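Local coordinates for methanol--corrinoid protein co-methyltransferase (Methanosarcina barkeri, PDB 2I2X) that catalyses the transfer of the methyl group of methanol to the cob(I)amide bound on its partner subunit MtaC, using a zinc site in a TIM barrel, at residues A121-I126 and A158-E164; D180-Y186 and C443-Y447. One frame throughout, in Å; residues are numbered along the deposited sequence.

Overall arrangement
Following the chain from its N terminus, contact 1 closes first: strand 119-126 runs out through helix 143-155 and returns as strand 160-163, a beta-alpha-beta crossover that lays two parallel strands side by side in the barrel wall, with Glu164 carried to the zinc and potassium ions just past the second strand. Contact 2 opens only afterwards, at the start of helix 181-210, and closes 257 residues later on helix 436-450, close to the C terminus. The two are in series, neither nested nor crossed. The centres of contact 1 and contact 2 lie about 32 Å apart, their nearest atoms about 16 Å. Contact 1 joins neighbouring barrel strands, and contact 2 helix 181-210 to helix 436-450.

Contact 1. Residues A121-I126 and A158-E164; sequences ALRHTI and ADLLSVE. With ZN (zinc ion), chain Q; K (potassium ion), chain S.
Arg123 reaches along its own strand to Ser162 of the neighbouring one, within the parallel strand pair of a TIM-barrel beta-alpha-beta unit, strands 121-126 and 160-163 running at 27° to each other. The guanidinium grips Ser162 OG side-on: Arg123 NE lies 3.3 Å and Arg123 NH2 3.2 Å from that oxygen, which sits only 1° out of the guanidinium plane. Its CG stands opposite the backbone N (chi1 173°), and a bend at chi3 turns the head toward the serine, while CB and CG pack on Leu160 CB. Arg123 NH1 forms a salt bridge with Glu42, so the buried guanidinium links its own strand to 40-43 and 160-163, and Ser162 OG passes the link on to Gly216 O of strand 213-216. A leucine in place of Arg123 would probably leave Glu42 without its counter-charge and Ser162 OG without both guanidinium donors. Thr125 shares this face, its OG1 beside Ser162 CB and bonded to Glu84. On the other face, His124 CB rests 3.7 Å from Ala158 CB, and the imidazole is roughly perpendicular to the His87 ring. At the start of the pair, Asp159 OD1 takes Leu122 N at 2.7 Å through its anti lone pair, and Leu122 O accepts from both Asp159 N and Leu160 N; Asp159 OD2 pairs with Lys106. The ladder continues from His124 N to Leu160 O, Ser162 N to His124 O and Ile126 N to Ser162 O. Beyond the last rung a water bridges Ile126 O and Glu164 N. Glu164 spans two metals with its carboxylate: Cys220 and Cys269 complete its zinc site, Glu86 and Glu313 join it at potassium, with Glu164 OE1 2.1 Å from zinc and Glu164 OE2 2.4 Å from potassium.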
loop_
_atom_site.group_PDB
_atom_site.type_symbol
_atom_site.label_atom_id
_atom_site.label_comp_id
_atom_site.label_asym_id
_atom_site.label_seq_id
_atom_site.Cartn_x
_atom_site.Cartn_y
_atom_site.Cartn_z
ATOM N N ALA A 121 -5.129 14.868 15.593
ATOM C CA ALA A 121 -4.009 15.610 16.177
ATOM C C ALA A 121 -2.914 15.628 15.145
ATOM O O ALA A 121 -2.858 14.763 14.279
ATOM C CB ALA A 121 -3.520 14.967 17.508
ATOM N N LEU A 122 -2.080 16.647 15.194
ATOM C CA LEU A 122 -1.024 16.786 14.232
ATOM C C LEU A 122 0.366 16.634 14.888
ATOM O O LEU A 122 0.695 17.297 15.850
ATOM C CB LEU A 122 -1.171 18.126 13.508
ATOM C CG LEU A 122 -0.046 18.486 12.533
ATOM C CD1 LEU A 122 0.007 17.491 11.384
ATOM C CD2 LEU A 122 -0.165 19.919 12.040
ATOM N N ARG A 123 1.176 15.748 14.352
ATOM C CA ARG A 123 2.498 15.560 14.864
ATOM C C ARG A 123 3.468 16.057 13.830
ATOM O O ARG A 123 3.365 15.680 12.652
ATOM C CB ARG A 123 2.740 14.100 15.096
ATOM C CG ARG A 123 4.157 13.757 15.475
ATOM C CD ARG A 123 4.187 12.256 15.566
ATOM N NE ARG A 123 4.965 11.818 16.677
ATOM C CZ ARG A 123 4.653 10.810 17.469
ATOM N NH1 ARG A 123 3.558 10.089 17.297
ATOM N NH2 ARG A 123 5.479 10.531 18.458
ATOM N N HIS A 124 4.390 16.910 14.277
ATOM C CA HIS A 124 5.490 17.363 13.471
ATOM C C HIS A 124 6.747 16.799 14.065
ATOM O O HIS A 124 6.972 16.902 15.269
ATOM C CB HIS A 124 5.566 18.890 13.464
ATOM C CG HIS A 124 5.034 19.507 12.210
ATOM N ND1 HIS A 124 3.846 19.106 11.624
ATOM C CD2 HIS A 124 5.537 20.474 11.413
ATOM C CE1 HIS A 124 3.636 19.818 10.533
ATOM N NE2 HIS A 124 4.656 20.640 10.372
ATOM N N THR A 125 7.555 16.197 13.204
ATOM C CA THR A 125 8.840 15.628 13.554
ATOM C C THR A 125 9.928 16.479 12.880
ATOM O O THR A 125 10.170 16.373 11.658
ATOM C CB THR A 125 8.913 14.172 13.059
ATOM O OG1 THR A 125 7.887 13.423 13.696
ATOM C CG2 THR A 125 10.297 13.522 13.345
ATOM N N ILE A 126 10.572 17.333 13.690
ATOM C CA ILE A 126 11.616 18.227 13.236
ATOM C C ILE A 126 12.759 17.349 12.736
ATOM O O ILE A 126 12.961 16.237 13.228
ATOM C CB ILE A 126 12.020 19.170 14.409
ATOM C CG1 ILE A 126 11.000 20.312 14.568
ATOM C CG2 ILE A 126 13.433 19.817 14.227
ATOM C CD1 ILE A 126 9.536 19.904 14.620
ATOM N N ALA A 158 1.170 22.401 15.228
ATOM C CA ALA A 158 1.646 21.091 15.661
ATOM C C ALA A 158 1.228 20.807 17.097
ATOM O O ALA A 158 1.368 21.655 17.973
ATOM C CB ALA A 158 3.143 20.929 15.461
ATOM N N ASP A 159 0.672 19.611 17.302
ATOM C CA ASP A 159 0.156 19.162 18.587
ATOM C C ASP A 159 1.200 18.312 19.318
ATOM O O ASP A 159 1.352 18.404 20.539
ATOM C CB ASP A 159 -1.109 18.330 18.360
ATOM C CG ASP A 159 -2.255 19.139 17.761
ATOM O OD1 ASP A 159 -2.734 18.779 16.667
ATOM O OD2 ASP A 159 -2.700 20.131 18.376
ATOM N N LEU A 160 1.923 17.481 18.573
ATOM C CA LEU A 160 2.939 16.604 19.162
ATOM C C LEU A 160 4.274 16.954 18.543
ATOM O O LEU A 160 4.350 17.285 17.349
ATOM C CB LEU A 160 2.602 15.119 18.944
ATOM C CG LEU A 160 1.127 14.709 19.181
ATOM C CD1 LEU A 160 0.781 13.397 18.488
ATOM C CD2 LEU A 160 0.722 14.615 20.625
ATOM N N LEU A 161 5.330 16.890 19.343
ATOM C CA LEU A 161 6.663 17.246 18.877
ATOM C C LEU A 161 7.602 16.057 19.017
ATOM O O LEU A 161 7.633 15.426 20.068
ATOM C CB LEU A 161 7.211 18.437 19.683
ATOM C CG LEU A 161 6.357 19.707 19.776
ATOM C CD1 LEU A 161 7.022 20.744 20.669
ATOM C CD2 LEU A 161 6.076 20.297 18.388
ATOM N N SER A 162 8.371 15.767 17.974
ATOM C CA SER A 162 9.262 14.626 17.954
ATOM C C SER A 162 10.478 14.979 17.115
ATOM O O SER A 162 10.473 15.995 16.395
ATOM C CB SER A 162 8.565 13.454 17.275
ATOM O OG SER A 162 7.763 12.707 18.171
ATOM N N VAL A 163 11.501 14.128 17.190
ATOM C CA VAL A 163 12.665 14.200 16.311
ATOM C C VAL A 163 13.225 12.800 16.283
ATOM O O VAL A 163 13.022 12.047 17.221
ATOM C CB VAL A 163 13.783 15.190 16.835
ATOM C CG1 VAL A 163 14.100 14.959 18.287
ATOM C CG2 VAL A 163 15.077 15.048 16.014
ATOM N N GLU A 164 13.920 12.459 15.214
ATOM C CA GLU A 164 14.745 11.259 15.198
ATOM C C GLU A 164 16.194 11.712 15.363
ATOM O O GLU A 164 16.848 12.052 14.380
ATOM C CB GLU A 164 14.610 10.540 13.862
ATOM C CG GLU A 164 13.245 10.654 13.292
ATOM C CD GLU A 164 12.810 9.404 12.566
ATOM O OE1 GLU A 164 13.617 8.482 12.392
ATOM O OE2 GLU A 164 11.642 9.333 12.144
HETATM ZN ZN ZN Q . 12.778 6.649 11.727
HETATM K K K S . 11.160 8.285 10.012
HETATM O O HOH W 1 13.916 13.756 12.754
#

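Contact 2. Residues D180-Y186 and C443-Y447; sequences DIPGLLY and CLTKY
Tyr186 and Cys443 mark the nearest backbone approach, their CA atoms 7.1 Å apart, where the segments of helices 181-186 and 443-447 cross at -115° with axes 11.4 Å apart; the gap is filled mainly by the two tyrosines, with Cys443 and Asp180 meeting them. Cys443 CB lies over one face of the Tyr186 ring in a CH-pi contact, and its sulfur stands oblique to the same ring, SG 4.1 Å from the centroid. The tyrosine is swung out from its helix with CG anti to the backbone N, which carries its hydroxyl end alongside the backbone of Leu444. Tyr447 comes the other way. The two tyrosine rings slide past each other with planes at 19°, but the centroids are 5.7 Å apart and overlap is slight; they touch through Tyr186 CD2 and Tyr447 CD2 at 3.6 Å. Beyond them, Tyr447 OH donates to Asp180 OD2 over 2.6 Å, meeting it on the syn side, 31° out of the carboxylate plane. Asp180 OD1 accepts from Gly183 N at 3.0 Å, so the two carboxylate oxygens divide their work between the neighbouring helix and their own. Gly183 CA lies 3.1 Å from Tyr447 OH, where a beta carbon would probably come too close to the hydroxyl. Lys446 spreads its CG over a face of the Tyr447 ring, and its amine pairs with Glu450. Phe454 touches both tyrosines. Away from the metal and corrinoid sites, this is steep helix-helix packing closed by an Asp N-cap, whose carboxylate caps helix 181-210 and takes a tyrosine hydroxyl from helix 436-450.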
loop_
_atom_site.group_PDB
_atom_site.type_symbol
_atom_site.label_atom_id
_atom_site.label_comp_id
_atom_site.label_asym_id
_atom_site.label_seq_id
_atom_site.Cartn_x
_atom_site.Cartn_y
_atom_site.Cartn_z
ATOM N N ASP A 180 31.440 -4.741 16.404
ATOM C CA ASP A 180 32.008 -4.105 17.571
ATOM C C ASP A 180 30.869 -3.863 18.569
ATOM O O ASP A 180 30.245 -2.782 18.613
ATOM C CB ASP A 180 32.759 -2.822 17.184
ATOM C CG ASP A 180 33.459 -2.175 18.369
ATOM O OD1 ASP A 180 33.288 -2.656 19.524
ATOM O OD2 ASP A 180 34.192 -1.178 18.147
ATOM N N ILE A 181 30.582 -4.897 19.352
ATOM C CA ILE A 181 29.509 -4.840 20.329
ATOM C C ILE A 181 29.682 -3.736 21.400
ATOM O O ILE A 181 28.748 -2.943 21.632
ATOM C CB ILE A 181 29.309 -6.183 20.986
ATOM C CG1 ILE A 181 29.114 -7.271 19.925
ATOM C CG2 ILE A 181 28.160 -6.101 21.943
ATOM C CD1 ILE A 181 28.129 -6.941 18.782
ATOM N N PRO A 182 30.879 -3.653 22.035
ATOM C CA PRO A 182 31.157 -2.524 22.924
ATOM C C PRO A 182 30.921 -1.159 22.257
ATOM O O PRO A 182 30.411 -0.238 22.902
ATOM C CB PRO A 182 32.649 -2.715 23.254
ATOM C CG PRO A 182 32.850 -4.189 23.176
ATOM C CD PRO A 182 32.028 -4.587 21.980
ATOM N N GLY A 183 31.294 -1.018 20.985
ATOM C CA GLY A 183 31.038 0.220 20.255
ATOM C C GLY A 183 29.539 0.494 20.165
ATOM O O GLY A 183 29.085 1.630 20.368
ATOM N N LEU A 184 28.767 -0.554 19.892
ATOM C CA LEU A 184 27.316 -0.450 19.963
ATOM C C LEU A 184 26.850 0.087 21.314
ATOM O O LEU A 184 26.079 1.052 21.351
ATOM C CB LEU A 184 26.659 -1.800 19.651
ATOM C CG LEU A 184 26.217 -2.226 18.237
ATOM C CD1 LEU A 184 26.766 -1.401 17.073
ATOM C CD2 LEU A 184 26.516 -3.719 18.043
ATOM N N LEU A 185 27.319 -0.536 22.406
ATOM C CA LEU A 185 27.024 -0.082 23.786
ATOM C C LEU A 185 27.373 1.384 24.030
ATOM O O LEU A 185 26.608 2.138 24.657
ATOM C CB LEU A 185 27.765 -0.933 24.801
ATOM C CG LEU A 185 27.088 -1.297 26.139
ATOM C CD1 LEU A 185 28.090 -1.743 27.147
ATOM C CD2 LEU A 185 26.235 -0.180 26.725
ATOM N N TYR A 186 28.513 1.805 23.498
ATOM C CA TYR A 186 28.975 3.143 23.745
ATOM C C TYR A 186 28.175 4.148 22.927
ATOM O O TYR A 186 27.645 5.122 23.486
ATOM C CB TYR A 186 30.484 3.231 23.468
ATOM C CG TYR A 186 31.108 4.584 23.652
ATOM C CD1 TYR A 186 31.164 5.196 24.909
ATOM C CD2 TYR A 186 31.723 5.242 22.573
ATOM C CE1 TYR A 186 31.812 6.450 25.088
ATOM C CE2 TYR A 186 32.360 6.501 22.738
ATOM C CZ TYR A 186 32.396 7.077 23.993
ATOM O OH TYR A 186 32.991 8.294 24.136
ATOM N N CYS A 443 36.552 4.022 25.908
ATOM C CA CYS A 443 35.898 4.241 24.620
ATOM C C CYS A 443 36.289 5.570 24.013
ATOM O O CYS A 443 36.558 5.643 22.786
ATOM C CB CYS A 443 34.368 4.128 24.712
ATOM S SG CYS A 443 33.804 2.485 25.141
ATOM N N LEU A 444 36.308 6.608 24.856
ATOM C CA LEU A 444 36.734 7.931 24.391
ATOM C C LEU A 444 38.036 7.799 23.594
ATOM O O LEU A 444 38.123 8.249 22.442
ATOM C CB LEU A 444 36.969 8.896 25.550
ATOM C CG LEU A 444 36.572 10.367 25.387
ATOM C CD1 LEU A 444 37.469 11.286 26.217
ATOM C CD2 LEU A 444 36.496 10.811 23.947
ATOM N N THR A 445 39.038 7.151 24.181
ATOM C CA THR A 445 40.319 7.117 23.513
ATOM C C THR A 445 40.311 6.150 22.330
ATOM O O THR A 445 40.831 6.473 21.265
ATOM C CB THR A 445 41.558 6.937 24.480
ATOM O OG1 THR A 445 42.048 5.596 24.422
ATOM C CG2 THR A 445 41.232 7.349 25.933
ATOM N N LYS A 446 39.704 4.983 22.493
ATOM C CA LYS A 446 39.544 4.069 21.339
ATOM C C LYS A 446 38.850 4.695 20.101
ATOM O O LYS A 446 39.398 4.624 19.013
ATOM C CB LYS A 446 38.882 2.752 21.758
ATOM C CG LYS A 446 38.555 1.796 20.611
ATOM C CD LYS A 446 37.791 0.569 21.154
ATOM C CE LYS A 446 37.453 -0.410 20.050
ATOM N NZ LYS A 446 38.615 -1.196 19.607
ATOM N N TYR A 447 37.687 5.330 20.261
ATOM C CA TYR A 447 36.992 5.949 19.097
ATOM C C TYR A 447 37.575 7.277 18.586
ATOM O O TYR A 447 37.441 7.606 17.403
ATOM C CB TYR A 447 35.448 5.935 19.250
ATOM C CG TYR A 447 35.031 4.514 19.487
ATOM C CD1 TYR A 447 35.145 3.560 18.470
ATOM C CD2 TYR A 447 34.635 4.084 20.749
ATOM C CE1 TYR A 447 34.849 2.239 18.694
ATOM C CE2 TYR A 447 34.341 2.761 20.987
ATOM C CZ TYR A 447 34.444 1.837 19.950
ATOM O OH TYR A 447 34.136 0.504 20.177
#